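Local atomic coordinates of probable TonB-dependent receptor (Pseudomonas aeruginosa, PDB entry 4K3F), a protein that probably serves as the periplasmic methionine-binding lipoprotein of a transport system, holding selenomethionine in the cleft between its two lobes. Residues 14-19 and 230-235. Residues are numbered along the deposited sequence; the frame is centred on the assembly and turned at random.
Sequences HAEILN and EKYKGA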
loop_
_atom_site.group_PDB
_atom_site.type_symbol
_atom_site.label_atom_id
_atom_site.label_comp_id
_atom_site.label_asym_id
_atom_site.label_seq_id
_atom_site.Cartn_x
_atom_site.Cartn_y
_atom_site.Cartn_z
ATOM N N HIS A 14 -3.628 5.329 6.750
ATOM C CA HIS A 14 -4.670 6.049 6.028
ATOM C C HIS A 14 -5.725 6.687 6.912
ATOM O O HIS A 14 -6.031 7.861 6.771
ATOM C CB HIS A 14 -5.311 5.136 4.970
ATOM C CG HIS A 14 -4.302 4.478 4.093
ATOM N ND1 HIS A 14 -3.443 3.499 4.548
ATOM C CD2 HIS A 14 -3.960 4.714 2.810
ATOM C CE1 HIS A 14 -2.631 3.146 3.566
ATOM N NE2 HIS A 14 -2.926 3.866 2.497
ATOM N N ALA A 15 -6.277 5.926 7.844
ATOM C CA ALA A 15 -7.330 6.471 8.702
ATOM C C ALA A 15 -6.761 7.509 9.687
ATOM O O ALA A 15 -7.431 8.478 10.053
ATOM C CB ALA A 15 -8.080 5.355 9.425
ATOM N N GLU A 16 -5.492 7.352 10.055
ATOM C CA GLU A 16 -4.831 8.340 10.918
ATOM C C GLU A 16 -4.724 9.669 10.145
ATOM O O GLU A 16 -5.038 10.726 10.667
ATOM C CB GLU A 16 -3.457 7.845 11.363
ATOM C CG GLU A 16 -3.506 6.549 12.163
ATOM C CD GLU A 16 -2.179 6.184 12.839
ATOM O OE1 GLU A 16 -1.110 6.385 12.252
ATOM O OE2 GLU A 16 -2.224 5.621 13.942
ATOM N N ILE A 17 -4.234 9.604 8.915
ATOM C CA ILE A 17 -4.152 10.797 8.073
ATOM C C ILE A 17 -5.501 11.480 7.940
ATOM O O ILE A 17 -5.618 12.707 8.072
ATOM C CB ILE A 17 -3.594 10.418 6.678
ATOM C CG1 ILE A 17 -2.111 10.042 6.801
ATOM C CG2 ILE A 17 -3.800 11.552 5.667
ATOM C CD1 ILE A 17 -1.544 9.333 5.571
ATOM N N LEU A 18 -6.533 10.684 7.641
ATOM C CA LEU A 18 -7.875 11.215 7.521
ATOM C C LEU A 18 -8.408 11.859 8.809
ATOM O O LEU A 18 -9.058 12.918 8.714
ATOM C CB LEU A 18 -8.833 10.157 6.955
ATOM C CG LEU A 18 -8.543 9.722 5.513
ATOM C CD1 LEU A 18 -9.448 8.544 5.193
ATOM C CD2 LEU A 18 -8.737 10.817 4.479
ATOM N N ASN A 19 -8.094 11.288 9.983
ATOM C CA ASN A 19 -8.514 11.890 11.260
ATOM C C ASN A 19 -7.903 13.312 11.460
ATOM O O ASN A 19 -8.542 14.203 12.003
ATOM C CB ASN A 19 -8.094 11.019 12.448
ATOM C CG ASN A 19 -8.920 9.746 12.588
ATOM O OD1 ASN A 19 -10.095 9.735 12.332
ATOM N ND2 ASN A 19 -8.280 8.689 13.081
ATOM N N GLU A 230 6.471 13.633 10.715
ATOM C CA GLU A 230 6.752 13.460 12.147
ATOM C C GLU A 230 6.190 12.140 12.686
ATOM O O GLU A 230 6.804 11.512 13.538
ATOM C CB GLU A 230 6.216 14.655 12.955
ATOM C CG GLU A 230 4.702 14.648 13.131
ATOM C CD GLU A 230 4.186 15.801 13.987
ATOM O OE1 GLU A 230 4.196 16.951 13.477
ATOM O OE2 GLU A 230 3.742 15.541 15.148
ATOM N N LYS A 231 5.025 11.713 12.182
ATOM C CA LYS A 231 4.376 10.524 12.738
ATOM C C LYS A 231 5.098 9.243 12.309
ATOM O O LYS A 231 5.330 8.350 13.123
ATOM C CB LYS A 231 2.898 10.505 12.338
ATOM C CG LYS A 231 2.134 9.308 12.853
ATOM C CD LYS A 231 1.833 9.342 14.341
ATOM C CE LYS A 231 1.043 8.093 14.698
ATOM N NZ LYS A 231 0.869 7.949 16.155
ATOM N N TYR A 232 5.434 9.140 11.025
ATOM C CA TYR A 232 5.925 7.878 10.477
ATOM C C TYR A 232 7.432 7.860 10.260
ATOM O O TYR A 232 7.968 6.812 9.925
ATOM C CB TYR A 232 5.133 7.521 9.195
ATOM C CG TYR A 232 3.647 7.534 9.441
ATOM C CD1 TYR A 232 3.038 6.554 10.222
ATOM C CD2 TYR A 232 2.846 8.558 8.937
ATOM C CE1 TYR A 232 1.678 6.579 10.480
ATOM C CE2 TYR A 232 1.497 8.614 9.206
ATOM C CZ TYR A 232 0.919 7.629 9.980
ATOM O OH TYR A 232 -0.413 7.692 10.241
ATOM N N LYS A 233 8.087 9.012 10.386
ATOM C CA LYS A 233 9.569 9.082 10.455
ATOM C C LYS A 233 10.234 8.347 9.264
ATOM O O LYS A 233 11.184 7.552 9.414
ATOM C CB LYS A 233 10.055 8.546 11.777
ATOM C CG LYS A 233 9.663 9.422 12.955
ATOM C CD LYS A 233 9.940 8.683 14.241
ATOM C CE LYS A 233 9.723 9.594 15.434
ATOM N NZ LYS A 233 10.174 8.955 16.703
ATOM N N GLY A 234 9.706 8.633 8.078
ATOM C CA GLY A 234 10.287 8.134 6.840
ATOM C C GLY A 234 9.672 6.830 6.342
ATOM O O GLY A 234 9.914 6.434 5.204
ATOM N N ALA A 235 8.870 6.144 7.162
ATOM C CA ALA A 235 8.210 4.910 6.690
ATOM C C ALA A 235 7.097 5.186 5.687
ATOM O O ALA A 235 6.722 4.293 4.859
ATOM C CB ALA A 235 7.656 4.152 7.877
#
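The Y232 ring meets E16 at its edge and K231 on one face. E16 OE1 lies near the ring plane, beside the hydroxyl end. K231 CG alone sits over the ring centre, 3.5 Å above the plane. This is a contact between neighbours in sequence; CD and the atoms beyond it rise away from the ring. The carboxylate plane of E16 is turned 32° from the ring plane. Y232 OH donates a very short hydrogen bond to E16 OE1, 2.5 Å. The same oxygen is 3.3 Å from Y232 CE1, at the rim of the ring. Y232 OH also packs against the base of the glutamate chain, 3.2 Å from E16 CB. E16 CG stands anti to the carbonyl carbon (chi1 -61°), and the chain runs on extended, which carries OE1 to the hydroxyl. The contact joins helix 11-26 to the end of helix 222-232, in the lobe built on the six-stranded mixed sheet of this periplasmic binding protein fold. H14, two residues before E16 on helix 11-26, touches the bound selenomethionine, and its NE2 is hydrogen-bonded to N198 OD1. Helix 222-232 stops at Y232. K233 follows with positive phi, and a type I' turn from Y232 to A235 leads toward strand 237-238. The K231 chain bends at chi2 (74°) and crosses the E16 side chain at about a right angle, bringing CE to 3.7 Å from E16 OE1. K231 NZ stays 4.5 Å from E16 OE2, too far for a salt bridge, though the opposite charge may still favour an ionised carboxylate. NZ has a weak hydrogen bond to a glycerol, probably from the crystallisation liquor. I17 is a looser neighbour, with CG1 4.5 Å from Y232 OH. V12 and P13 also pack on Y232, and L219 meets I17.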